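Local structure of separin (5U1T) at residues S1253-F1258 / L1292-N1297. The protein is a caspase-like cysteine protease that cleaves the SCC1 subunit of cohesin at the onset of anaphase, allowing sister chromatids to separate. Residues are numbered along the deposited sequence; the frame is centred on the assembly and turned at random.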
loop_
_atom_site.group_PDB
_atom_site.type_symbol
_atom_site.label_atom_id
_atom_site.label_comp_id
_atom_site.label_asym_id
_atom_site.label_seq_id
_atom_site.Cartn_x
_atom_site.Cartn_y
_atom_site.Cartn_z
ATOM N N SER A 1253 53.795 -24.105 46.056
ATOM C CA SER A 1253 54.397 -25.100 46.943
ATOM C C SER A 1253 53.555 -25.254 48.204
ATOM O O SER A 1253 53.291 -26.373 48.672
ATOM C CB SER A 1253 55.844 -24.728 47.311
ATOM O OG SER A 1253 55.993 -23.347 47.629
ATOM N N LEU A 1254 53.121 -24.119 48.741
ATOM C CA LEU A 1254 52.280 -24.107 49.926
ATOM C C LEU A 1254 50.908 -24.719 49.654
ATOM O O LEU A 1254 50.363 -25.421 50.503
ATOM C CB LEU A 1254 52.124 -22.679 50.440
ATOM C CG LEU A 1254 53.351 -22.061 51.103
ATOM C CD1 LEU A 1254 53.052 -20.631 51.421
ATOM C CD2 LEU A 1254 53.694 -22.804 52.363
ATOM N N PHE A 1255 50.358 -24.440 48.469
ATOM C CA PHE A 1255 49.030 -24.919 48.101
ATOM C C PHE A 1255 48.928 -26.440 48.164
ATOM O O PHE A 1255 47.914 -26.993 48.604
ATOM C CB PHE A 1255 48.627 -24.455 46.692
ATOM C CG PHE A 1255 47.356 -25.095 46.218
ATOM C CD1 PHE A 1255 46.139 -24.700 46.746
ATOM C CD2 PHE A 1255 47.384 -26.144 45.317
ATOM C CE1 PHE A 1255 44.971 -25.316 46.367
ATOM C CE2 PHE A 1255 46.212 -26.767 44.929
ATOM C CZ PHE A 1255 45.004 -26.349 45.454
ATOM N N GLU A 1256 49.983 -27.108 47.711
ATOM C CA GLU A 1256 50.002 -28.561 47.657
ATOM C C GLU A 1256 50.041 -29.209 49.033
ATOM O O GLU A 1256 49.453 -30.270 49.229
ATOM C CB GLU A 1256 51.184 -29.032 46.816
ATOM C CG GLU A 1256 50.873 -29.004 45.331
ATOM C CD GLU A 1256 49.696 -29.918 44.979
ATOM O OE1 GLU A 1256 49.547 -30.985 45.646
ATOM O OE2 GLU A 1256 48.924 -29.567 44.051
ATOM N N LYS A 1257 50.719 -28.579 49.987
ATOM C CA LYS A 1257 50.712 -29.102 51.344
ATOM C C LYS A 1257 49.335 -28.837 51.952
ATOM O O LYS A 1257 48.799 -29.674 52.685
ATOM C CB LYS A 1257 51.842 -28.500 52.202
ATOM C CG LYS A 1257 52.239 -29.400 53.423
ATOM C CD LYS A 1257 53.618 -29.034 54.035
ATOM C CE LYS A 1257 53.950 -29.806 55.347
ATOM N NZ LYS A 1257 54.218 -31.268 55.160
ATOM N N PHE A 1258 48.733 -27.700 51.623
ATOM C CA PHE A 1258 47.379 -27.439 52.102
ATOM C C PHE A 1258 46.369 -28.452 51.553
ATOM O O PHE A 1258 45.384 -28.795 52.223
ATOM C CB PHE A 1258 46.897 -26.033 51.745
ATOM C CG PHE A 1258 45.489 -25.774 52.190
ATOM C CD1 PHE A 1258 45.197 -25.613 53.536
ATOM C CD2 PHE A 1258 44.451 -25.737 51.274
ATOM C CE1 PHE A 1258 43.915 -25.393 53.961
ATOM C CE2 PHE A 1258 43.146 -25.518 51.691
ATOM C CZ PHE A 1258 42.876 -25.343 53.032
ATOM N N LEU A 1292 39.958 -21.365 47.350
ATOM C CA LEU A 1292 39.071 -20.382 47.954
ATOM C C LEU A 1292 39.273 -20.338 49.464
ATOM O O LEU A 1292 39.110 -19.293 50.074
ATOM C CB LEU A 1292 37.613 -20.691 47.625
ATOM C CG LEU A 1292 37.138 -20.364 46.209
ATOM C CD1 LEU A 1292 35.674 -20.730 46.063
ATOM C CD2 LEU A 1292 37.377 -18.898 45.914
ATOM N N PHE A 1293 39.627 -21.476 50.058
ATOM C CA PHE A 1293 39.840 -21.565 51.502
ATOM C C PHE A 1293 41.063 -20.752 51.899
ATOM O O PHE A 1293 40.999 -19.941 52.822
ATOM C CB PHE A 1293 39.982 -23.030 51.948
ATOM C CG PHE A 1293 38.675 -23.767 52.003
ATOM C CD1 PHE A 1293 38.157 -24.377 50.866
ATOM C CD2 PHE A 1293 37.944 -23.812 53.181
ATOM C CE1 PHE A 1293 36.946 -25.019 50.901
ATOM C CE2 PHE A 1293 36.736 -24.464 53.228
ATOM C CZ PHE A 1293 36.234 -25.067 52.083
ATOM N N LEU A 1294 42.157 -20.958 51.167
ATOM C CA LEU A 1294 43.382 -20.192 51.340
ATOM C C LEU A 1294 43.181 -18.700 51.142
ATOM O O LEU A 1294 43.996 -17.893 51.573
ATOM C CB LEU A 1294 44.453 -20.679 50.371
ATOM C CG LEU A 1294 44.990 -22.075 50.635
ATOM C CD1 LEU A 1294 46.302 -22.304 49.899
ATOM C CD2 LEU A 1294 45.150 -22.263 52.130
ATOM N N LYS A 1295 42.109 -18.307 50.468
ATOM C CA LYS A 1295 41.958 -16.897 50.219
ATOM C C LYS A 1295 41.164 -16.221 51.342
ATOM O O LYS A 1295 41.122 -15.001 51.419
ATOM C CB LYS A 1295 41.340 -16.671 48.830
ATOM C CG LYS A 1295 42.378 -16.854 47.702
ATOM C CD LYS A 1295 41.783 -16.919 46.303
ATOM C CE LYS A 1295 42.900 -17.024 45.254
ATOM N NZ LYS A 1295 42.446 -17.244 43.847
ATOM N N LEU A 1296 40.580 -16.992 52.245
ATOM C CA LEU A 1296 39.921 -16.392 53.399
ATOM C C LEU A 1296 40.932 -15.705 54.362
ATOM O O LEU A 1296 42.097 -16.103 54.456
ATOM C CB LEU A 1296 39.119 -17.450 54.164
ATOM C CG LEU A 1296 38.072 -18.258 53.412
ATOM C CD1 LEU A 1296 37.787 -19.574 54.119
ATOM C CD2 LEU A 1296 36.804 -17.436 53.267
ATOM N N ASN A 1297 40.478 -14.670 55.072
ATOM C CA ASN A 1297 41.285 -14.008 56.089
ATOM C C ASN A 1297 40.734 -14.305 57.477
ATOM O O ASN A 1297 39.688 -13.769 57.856
ATOM C CB ASN A 1297 41.325 -12.495 55.853
ATOM C CG ASN A 1297 42.195 -11.744 56.885
ATOM O OD1 ASN A 1297 42.836 -12.355 57.764
ATOM N ND2 ASN A 1297 42.217 -10.415 56.775
#
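F1255 is the first residue of the helical segment 1253-1258 to meet L1294, and it does so with the edge of its ring: CD1 of F1255 lies 4.0 Å from CD1 of L1294, near the ring plane, and the two side chains cross at about a right angle. I1290, one turn earlier on helix 1287-1294, touches F1255 and F1258 alike. One turn further along the first helix, F1258 makes the principal contact. Its CG is anti to the backbone N (chi1 178°), which places the ring beside L1294, and chi2 of 72° sets the turn of its face. CD2 of L1294 sits over the centre of that face, 3.5 Å from the ring centroid of F1258 and only 9° off the normal, a clear CH-pi contact. The same leucine thus spans both rings, one methyl at an edge and the other over a face. At the far end of the F1258 ring, CZ comes within 3.9 Å of CB of F1293, whose side chain leads away and touches L1310 and V1314 of helix 1303-1320. Were F1258 replaced by an alanine, the CD2 methyl of L1294 would probably lose its aromatic platform and a gap would open beside CB of F1293. Helix 1332-1347 adjoins the same cluster, with Y1346 touching L1294 and Q1342 touching F1258. Within the C50 family region, the contact is a worked example of apolar association: no hydrogen bond links the two segments, and joining helix 1252-1269 to segment 1292-1297 depends on the fit of buried carbon, with the methyl over the ring its one directional element.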